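PDB 2O62: hypothetical protein from Nostoc punctiforme, which is of unknown function but belongs to the DUF3598 family and combines two calycin-type beta domains in a single chain. Local coordinates for residues L172-L178 against S191-I195; G197-L201 against Q211-L215; L71-E75 against V152-L158. All coordinates share one frame; numbering follows the deposited sequence.

Interaction 1: residues L172-L178 against S191-I195; sequences LDDAGRL and STATI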
loop_
_atom_site.group_PDB
_atom_site.type_symbol
_atom_site.label_atom_id
_atom_site.label_comp_id
_atom_site.label_asym_id
_atom_site.label_seq_id
_atom_site.Cartn_x
_atom_site.Cartn_y
_atom_site.Cartn_z
ATOM N N LEU A 172 3.282 -1.144 -23.949
ATOM C CA LEU A 172 3.139 0.115 -24.639
ATOM C C LEU A 172 2.442 -0.204 -25.944
ATOM O O LEU A 172 2.736 -1.246 -26.552
ATOM C CB LEU A 172 4.502 0.750 -24.939
ATOM C CG LEU A 172 5.310 1.090 -23.683
ATOM C CD1 LEU A 172 6.694 1.646 -24.067
ATOM C CD2 LEU A 172 4.562 2.075 -22.809
ATOM N N ASP A 173 1.485 0.633 -26.342
ATOM C CA ASP A 173 0.924 0.557 -27.687
ATOM C C ASP A 173 1.723 1.524 -28.565
ATOM O O ASP A 173 2.812 1.941 -28.175
ATOM C CB ASP A 173 -0.592 0.801 -27.706
ATOM C CG ASP A 173 -0.980 2.244 -27.436
ATOM O OD1 ASP A 173 -0.126 3.151 -27.617
ATOM O OD2 ASP A 173 -2.163 2.451 -27.041
ATOM N N ASP A 174 1.214 1.911 -29.728
ATOM C CA ASP A 174 2.149 2.368 -30.760
ATOM C C ASP A 174 2.144 3.750 -31.464
ATOM O O ASP A 174 2.918 3.848 -32.441
ATOM C CB ASP A 174 2.140 1.299 -31.875
ATOM C CG ASP A 174 0.807 1.245 -32.633
ATOM O OD1 ASP A 174 0.125 2.293 -32.761
ATOM O OD2 ASP A 174 0.429 0.142 -33.087
ATOM N N ALA A 175 1.425 4.842 -31.128
ATOM C CA ALA A 175 0.840 5.402 -29.892
ATOM C C ALA A 175 1.693 5.758 -28.681
ATOM O O ALA A 175 1.786 6.943 -28.352
ATOM C CB ALA A 175 -0.484 4.759 -29.529
ATOM N N GLY A 176 2.313 4.800 -28.001
ATOM C CA GLY A 176 3.147 5.132 -26.843
ATOM C C GLY A 176 2.317 5.275 -25.582
ATOM O O GLY A 176 2.813 5.662 -24.515
ATOM N N ARG A 177 1.042 4.941 -25.698
ATOM C CA ARG A 177 0.185 4.834 -24.540
ATOM C C ARG A 177 0.401 3.481 -23.898
ATOM O O ARG A 177 0.991 2.583 -24.479
ATOM C CB ARG A 177 -1.271 5.017 -24.954
ATOM C CG ARG A 177 -1.564 6.400 -25.591
ATOM C CD ARG A 177 -3.052 6.564 -25.917
ATOM N NE ARG A 177 -3.556 5.392 -26.640
ATOM C CZ ARG A 177 -3.855 5.324 -27.940
ATOM N NH1 ARG A 177 -3.747 6.385 -28.744
ATOM N NH2 ARG A 177 -4.291 4.167 -28.443
ATOM N N LEU A 178 -0.053 3.368 -22.672
ATOM C CA LEU A 178 0.082 2.157 -21.895
ATOM C C LEU A 178 -1.225 1.370 -22.029
ATOM O O LEU A 178 -2.303 1.945 -22.004
ATOM C CB LEU A 178 0.383 2.523 -20.445
ATOM C CG LEU A 178 0.959 1.390 -19.616
ATOM C CD1 LEU A 178 2.445 1.185 -19.972
ATOM C CD2 LEU A 178 0.791 1.593 -18.115
ATOM N N SER A 191 -7.605 -1.592 -19.895
ATOM C CA SER A 191 -7.767 -0.143 -20.171
ATOM C C SER A 191 -6.482 0.440 -20.686
ATOM O O SER A 191 -5.403 -0.011 -20.344
ATOM C CB SER A 191 -8.179 0.629 -18.913
ATOM O OG SER A 191 -8.426 1.996 -19.216
ATOM N N THR A 192 -6.605 1.456 -21.515
ATOM C CA THR A 192 -5.468 2.229 -21.996
ATOM C C THR A 192 -5.234 3.430 -21.092
ATOM O O THR A 192 -6.183 3.950 -20.515
ATOM C CB THR A 192 -5.766 2.618 -23.424
ATOM O OG1 THR A 192 -5.858 1.390 -24.175
ATOM C CG2 THR A 192 -4.738 3.506 -24.023
ATOM N N ALA A 193 -3.976 3.807 -20.914
ATOM C CA ALA A 193 -3.584 4.955 -20.121
ATOM C C ALA A 193 -2.578 5.832 -20.856
ATOM O O ALA A 193 -1.875 5.386 -21.770
ATOM C CB ALA A 193 -2.978 4.506 -18.865
ATOM N N THR A 194 -2.491 7.089 -20.450
ATOM C CA THR A 194 -1.442 7.974 -20.957
ATOM C C THR A 194 -0.356 8.100 -19.897
ATOM O O THR A 194 -0.621 8.064 -18.693
ATOM C CB THR A 194 -1.954 9.366 -21.301
ATOM O OG1 THR A 194 -2.736 9.864 -20.224
ATOM C CG2 THR A 194 -2.802 9.319 -22.531
ATOM N N ILE A 195 0.879 8.245 -20.343
ATOM C CA ILE A 195 1.995 8.401 -19.394
ATOM C C ILE A 195 2.499 9.821 -19.452
ATOM O O ILE A 195 2.758 10.342 -20.520
ATOM C CB ILE A 195 3.179 7.489 -19.724
ATOM C CG1 ILE A 195 2.741 6.038 -19.883
ATOM C CG2 ILE A 195 4.219 7.578 -18.620
ATOM C CD1 ILE A 195 3.577 5.331 -20.932
HETATM O O HOH W 1 -3.973 0.625 -25.773
HETATM O O HOH W 2 1.325 7.915 -23.162
#
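The carbonyl of L178 faces the start of S191-I195, and each residue of that strand finds a different part of the structure beside it. S191 bonds through its backbone to Q180, two residues beyond L178 on strand 178-184, and its side chain packs on F202. T192 meets the loop with both branches, its methyl CG2 and its hydroxyl OG1. With chi1 at -63° CG2 lies anti to the backbone N, and this methyl sits at the edge of the R177 guanidinium, near its plane, with CG2 3.4 Å from NE. T192 OG1 shares a water with D173 OD2, to which the water donates; the same OG1 hydrogen-bonds a bound glycerol. D173 OD2 also forms a salt bridge with R177 NH2 (3.1 Å), so one carboxylate oxygen ties the arginine and the bridging water together. At A193 the backbones form an antiparallel hydrogen-bonded pair: L178 N donates to A193 O at 2.9 Å, and A193 N to L178 O at 2.7 Å. Both donors lie tilted from the acceptor's carbonyl plane, by 25° and 20° respectively. The CB atoms of L178 and A193 are 4.2 Å apart on the side where L178 also packs on I140 and L144. CB of T194 points away from the loop, and its backbone bonds to L201 of the following strand. I195 ends the walk: its CD1 reaches L172 CD2 at 3.9 Å, the two side chains crossing at about a right angle, while a water links its N to G176 O. The arrangement is that of a beta meander, in which the turn between strands 162-172 and 178-184 gives way to antiparallel pairing with strand 187-196, as expected in the antiparallel barrel of a calycin-type domain.

Interaction 2: residues G197-L201 against Q211-L215; sequences GSIVL and QVLLL
V200 and V212 face each other as an antiparallel hydrogen-bonded pair, and the paired backbone is the tight part of the contact. V212 N reaches V200 O at 2.7 Å, and the return bond from V200 N to V212 O measures 2.9 Å and is close to straight. A third bond, L214 N to S198 O, extends the ladder, and all three donors lie in the plane of the accepting carbonyl. The valine CB atoms stand 4.1 Å apart, and V200 is buried further by A193 and I140. L214 brings its CG to 3.6 Å from S198 O. L213 is also closely packed: chi1 of 173° sets its CG anti to the backbone N, and chi2 of 69° then brings CD1 to 3.9 Å from I199 CG1 and to 3.5 Å from S198 O. The Q211 end is looser. Q211 offers I199 CG2 little more than its CB, at 4.2 Å; its amide turns to other partners, NE2 donating to P25 O and OE1 bonding a bound glycerol. I199, Q211 and V212 remain partly exposed. Segments 199-201 and 211-214 run at 163° to each other, part of the regular antiparallel beta hairpin of strands 199-202 and 210-214 in the barrel sheet.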
loop_
_atom_site.group_PDB
_atom_site.type_symbol
_atom_site.label_atom_id
_atom_site.label_comp_id
_atom_site.label_asym_id
_atom_site.label_seq_id
_atom_site.Cartn_x
_atom_site.Cartn_y
_atom_site.Cartn_z
ATOM N N GLY A 197 5.395 11.643 -17.347
ATOM C CA GLY A 197 6.475 11.572 -16.369
ATOM C C GLY A 197 6.338 10.381 -15.444
ATOM O O GLY A 197 6.381 9.236 -15.876
ATOM N N SER A 198 6.171 10.682 -14.162
ATOM C CA SER A 198 6.016 9.675 -13.118
ATOM C C SER A 198 4.551 9.299 -12.881
ATOM O O SER A 198 4.253 8.503 -11.986
ATOM C CB SER A 198 6.648 10.193 -11.816
ATOM O OG SER A 198 5.991 11.355 -11.343
ATOM N N ILE A 199 3.634 9.877 -13.679
ATOM C CA ILE A 199 2.200 9.609 -13.542
ATOM C C ILE A 199 1.627 8.930 -14.772
ATOM O O ILE A 199 1.815 9.394 -15.887
ATOM C CB ILE A 199 1.379 10.886 -13.289
ATOM C CG1 ILE A 199 1.595 11.366 -11.856
ATOM C CG2 ILE A 199 -0.120 10.609 -13.470
ATOM C CD1 ILE A 199 1.262 12.831 -11.665
ATOM N N VAL A 200 0.883 7.868 -14.522
ATOM C CA VAL A 200 0.138 7.147 -15.530
ATOM C C VAL A 200 -1.327 7.429 -15.242
ATOM O O VAL A 200 -1.810 7.158 -14.136
ATOM C CB VAL A 200 0.427 5.643 -15.477
ATOM C CG1 VAL A 200 -0.401 4.882 -16.491
ATOM C CG2 VAL A 200 1.961 5.401 -15.668
ATOM N N LEU A 201 -2.026 7.908 -16.252
ATOM C CA LEU A 201 -3.399 8.386 -16.096
ATOM C C LEU A 201 -4.378 7.478 -16.826
ATOM O O LEU A 201 -4.319 7.363 -18.036
ATOM C CB LEU A 201 -3.506 9.793 -16.643
ATOM C CG LEU A 201 -4.897 10.379 -16.608
ATOM C CD1 LEU A 201 -5.390 10.484 -15.181
ATOM C CD2 LEU A 201 -4.958 11.731 -17.324
ATOM N N GLN A 211 -5.034 7.573 -11.073
ATOM C CA GLN A 211 -3.684 7.964 -11.463
ATOM C C GLN A 211 -2.760 6.993 -10.797
ATOM O O GLN A 211 -2.974 6.634 -9.654
ATOM C CB GLN A 211 -3.317 9.407 -11.064
ATOM C CG GLN A 211 -3.209 9.720 -9.550
ATOM C CD GLN A 211 -2.278 10.944 -9.291
ATOM O OE1 GLN A 211 -2.515 12.005 -9.858
ATOM N NE2 GLN A 211 -1.178 10.759 -8.496
ATOM N N VAL A 212 -1.697 6.589 -11.486
ATOM C CA VAL A 212 -0.678 5.746 -10.817
ATOM C C VAL A 212 0.580 6.563 -10.736
ATOM O O VAL A 212 0.981 7.134 -11.725
ATOM C CB VAL A 212 -0.394 4.462 -11.597
ATOM C CG1 VAL A 212 0.582 3.597 -10.828
ATOM C CG2 VAL A 212 -1.668 3.718 -11.873
ATOM N N LEU A 213 1.164 6.653 -9.552
ATOM C CA LEU A 213 2.367 7.428 -9.380
ATOM C C LEU A 213 3.520 6.494 -9.070
ATOM O O LEU A 213 3.424 5.621 -8.186
ATOM C CB LEU A 213 2.170 8.442 -8.266
ATOM C CG LEU A 213 3.388 9.235 -7.824
ATOM C CD1 LEU A 213 3.828 10.202 -8.908
ATOM C CD2 LEU A 213 3.114 9.995 -6.546
ATOM N N LEU A 214 4.607 6.660 -9.811
ATOM C CA LEU A 214 5.769 5.799 -9.654
ATOM C C LEU A 214 6.729 6.488 -8.687
ATOM O O LEU A 214 6.997 7.685 -8.835
ATOM C CB LEU A 214 6.449 5.622 -10.995
ATOM C CG LEU A 214 5.498 5.180 -12.131
ATOM C CD1 LEU A 214 6.289 5.111 -13.421
ATOM C CD2 LEU A 214 4.819 3.902 -11.797
ATOM N N LEU A 215 7.211 5.744 -7.701
ATOM C CA LEU A 215 7.966 6.317 -6.614
ATOM C C LEU A 215 9.302 5.647 -6.365
ATOM O O LEU A 215 9.653 4.619 -7.000
ATOM C CB LEU A 215 7.107 6.209 -5.340
ATOM C CG LEU A 215 5.837 7.077 -5.290
ATOM C CD1 LEU A 215 4.868 6.549 -4.221
ATOM C CD2 LEU A 215 6.198 8.552 -5.078
#

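Interaction 3: residues L71-E75 against V152-L158; sequences LLFFE and VTIYRDL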
loop_
_atom_site.group_PDB
_atom_site.type_symbol
_atom_site.label_atom_id
_atom_site.label_comp_id
_atom_site.label_asym_id
_atom_site.label_seq_id
_atom_site.Cartn_x
_atom_site.Cartn_y
_atom_site.Cartn_z
ATOM N N LEU A 71 -7.439 -1.547 11.418
ATOM C CA LEU A 71 -6.243 -2.325 11.081
ATOM C C LEU A 71 -6.558 -3.754 10.748
ATOM O O LEU A 71 -7.291 -4.418 11.480
ATOM C CB LEU A 71 -5.308 -2.406 12.293
ATOM C CG LEU A 71 -4.054 -1.584 12.544
ATOM C CD1 LEU A 71 -3.530 -2.049 13.908
ATOM C CD2 LEU A 71 -3.006 -1.814 11.480
ATOM N N LEU A 72 -5.983 -4.235 9.650
ATOM C CA LEU A 72 -5.990 -5.665 9.343
ATOM C C LEU A 72 -4.606 -6.114 8.913
ATOM O O LEU A 72 -3.916 -5.394 8.184
ATOM C CB LEU A 72 -7.020 -6.031 8.239
ATOM C CG LEU A 72 -8.441 -6.363 8.635
ATOM C CD1 LEU A 72 -9.247 -6.652 7.395
ATOM C CD2 LEU A 72 -8.519 -7.540 9.556
ATOM N N PHE A 73 -4.220 -7.330 9.357
ATOM C CA PHE A 73 -2.890 -7.921 9.068
ATOM C C PHE A 73 -2.955 -9.220 8.299
ATOM O O PHE A 73 -3.861 -10.051 8.488
ATOM C CB PHE A 73 -2.141 -8.274 10.379
ATOM C CG PHE A 73 -1.770 -7.101 11.208
ATOM C CD1 PHE A 73 -2.682 -6.555 12.081
ATOM C CD2 PHE A 73 -0.511 -6.539 11.109
ATOM C CE1 PHE A 73 -2.333 -5.418 12.823
ATOM C CE2 PHE A 73 -0.152 -5.412 11.854
ATOM C CZ PHE A 73 -1.072 -4.876 12.722
ATOM N N PHE A 74 -1.938 -9.399 7.458
ATOM C CA PHE A 74 -1.609 -10.678 6.850
ATOM C C PHE A 74 -0.587 -11.444 7.662
ATOM O O PHE A 74 0.037 -10.907 8.607
ATOM C CB PHE A 74 -1.118 -10.453 5.416
ATOM C CG PHE A 74 -2.158 -9.816 4.540
ATOM C CD1 PHE A 74 -3.143 -10.580 3.921
ATOM C CD2 PHE A 74 -2.187 -8.455 4.373
ATOM C CE1 PHE A 74 -4.115 -9.958 3.118
ATOM C CE2 PHE A 74 -3.145 -7.843 3.558
ATOM C CZ PHE A 74 -4.121 -8.592 2.982
ATOM N N GLU A 75 -0.449 -12.734 7.358
ATOM C CA GLU A 75 0.338 -13.614 8.237
ATOM C C GLU A 75 1.789 -13.289 8.274
ATOM O O GLU A 75 2.447 -13.603 9.240
ATOM C CB GLU A 75 0.164 -15.087 7.862
ATOM C CG GLU A 75 -1.207 -15.563 8.153
ATOM C CD GLU A 75 -1.267 -17.001 8.592
ATOM O OE1 GLU A 75 -0.209 -17.685 8.552
ATOM O OE2 GLU A 75 -2.377 -17.431 8.994
ATOM N N VAL A 152 -4.711 -12.873 -1.708
ATOM C CA VAL A 152 -5.492 -13.216 -0.545
ATOM C C VAL A 152 -6.296 -11.980 -0.134
ATOM O O VAL A 152 -5.708 -10.907 0.070
ATOM C CB VAL A 152 -4.581 -13.565 0.651
ATOM C CG1 VAL A 152 -5.388 -14.004 1.877
ATOM C CG2 VAL A 152 -3.609 -14.669 0.260
ATOM N N THR A 153 -7.599 -12.180 0.058
ATOM C CA THR A 153 -8.495 -11.138 0.558
ATOM C C THR A 153 -8.921 -11.587 1.925
ATOM O O THR A 153 -9.441 -12.719 2.131
ATOM C CB THR A 153 -9.726 -10.876 -0.362
ATOM O OG1 THR A 153 -9.271 -10.471 -1.679
ATOM C CG2 THR A 153 -10.628 -9.773 0.244
ATOM N N ILE A 154 -8.703 -10.682 2.872
ATOM C CA ILE A 154 -9.195 -10.834 4.226
ATOM C C ILE A 154 -10.243 -9.761 4.571
ATOM O O ILE A 154 -10.312 -8.715 3.945
ATOM C CB ILE A 154 -8.038 -10.797 5.254
ATOM C CG1 ILE A 154 -7.248 -9.514 5.180
ATOM C CG2 ILE A 154 -7.112 -12.005 5.073
ATOM C CD1 ILE A 154 -6.144 -9.471 6.243
ATOM N N TYR A 155 -11.041 -10.063 5.593
ATOM C CA TYR A 155 -12.276 -9.334 5.893
ATOM C C TYR A 155 -12.261 -8.851 7.313
ATOM O O TYR A 155 -11.641 -9.446 8.163
ATOM C CB TYR A 155 -13.505 -10.210 5.631
ATOM C CG TYR A 155 -13.528 -10.633 4.175
ATOM C CD1 TYR A 155 -14.108 -9.836 3.205
ATOM C CD2 TYR A 155 -12.997 -11.852 3.784
ATOM C CE1 TYR A 155 -14.109 -10.207 1.864
ATOM C CE2 TYR A 155 -13.001 -12.246 2.458
ATOM C CZ TYR A 155 -13.575 -11.415 1.499
ATOM O OH TYR A 155 -13.578 -11.772 0.171
ATOM N N ARG A 156 -12.972 -7.759 7.551
ATOM C CA ARG A 156 -13.078 -7.194 8.881
ATOM C C ARG A 156 -13.799 -8.011 9.883
ATOM O O ARG A 156 -13.502 -7.905 11.063
ATOM C CB ARG A 156 -13.795 -5.879 8.819
ATOM C CG ARG A 156 -13.067 -4.856 8.083
ATOM C CD ARG A 156 -13.897 -3.634 8.115
ATOM N NE ARG A 156 -14.325 -3.348 9.473
ATOM C CZ ARG A 156 -15.357 -2.576 9.768
ATOM N NH1 ARG A 156 -16.065 -1.977 8.808
ATOM N NH2 ARG A 156 -15.691 -2.382 11.036
ATOM N N ASP A 157 -14.787 -8.779 9.432
ATOM C CA ASP A 157 -15.501 -9.707 10.286
ATOM C C ASP A 157 -14.688 -10.963 10.506
ATOM O O ASP A 157 -15.121 -11.870 11.186
ATOM C CB ASP A 157 -16.890 -10.044 9.705
ATOM C CG ASP A 157 -16.855 -10.395 8.222
ATOM O OD1 ASP A 157 -15.866 -11.009 7.781
ATOM O OD2 ASP A 157 -17.829 -10.066 7.500
ATOM N N LEU A 158 -13.502 -11.016 9.914
ATOM C CA LEU A 158 -12.580 -12.121 10.118
ATOM C C LEU A 158 -13.171 -13.490 9.699
ATOM O O LEU A 158 -12.648 -14.538 10.098
ATOM C CB LEU A 158 -12.053 -12.116 11.568
ATOM C CG LEU A 158 -11.283 -10.841 11.965
ATOM C CD1 LEU A 158 -10.812 -10.938 13.406
ATOM C CD2 LEU A 158 -10.105 -10.596 11.039
#
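I154 projects from strand 145-155 against L72, F73 and F74, and its branches account for much of the contact. From CB the chain splits. CG2 comes near the F74 ring at CE1, 4.1 Å away. CG1, set between the backbone N and the carbonyl carbon (chi1 58°), runs past the ring's far end, nearest CE1 at 3.8 Å. The tip, CD1, lies over one face of that ring, 3.9 Å from its centroid and 17° off the ring normal, a CH-pi contact. The same methyl rests 3.3 Å from F73 O and touches L72 CB, so L72, F73 and F74 all meet it. F74 CE1 also approaches V152 O at 3.6 Å, while L262 and L264 of strand 259-269 pack on the ring too. With an alanine in place of F74, the I154 methyl would probably lose the ring face it packs on, opening a gap beside V152 and L264. At the other end, L72 works with both methyls: CD1 lies against the backbone carbon C of Y155, and CD2 meets L158 CD2 at 3.7 Å, the two leucine side chains sliding past each other in opposite directions. L158 is placed there by a type I beta turn from Y155, closed by L158 N bonding Y155 O. With axes 8.2 Å apart at closest approach, the strands are packed through side chains and are not paired in one sheet. This is an apolar interdomain interface, the edge strand 71-73 of the N-terminal sheet lying against strand 145-155 of the C-terminal calycin-type barrel.

Interactions 1 and 2 belong to one continuous piece of the C-terminal barrel. Strands 187-196 and 199-202 are neighbours, and the contacts touch directly, V200 CG1 packing on both A193 CB and L178 CD2. Both use antiparallel backbone bonds, one bridge in interaction 1 and a run of three bridges in interaction 2, but interaction 1 adds charge and water around its exposed turn, whereas interaction 2 is mainly apolar beyond its backbone bonds. Interaction 3 stands on the opposite side of the chain's centre, its own centre about 35 Å and 28 Å from those of interactions 1 and 2. It joins two sheets by apolar side-chain packing around an aromatic ring. All three are partly buried, interaction 1 being the most exposed.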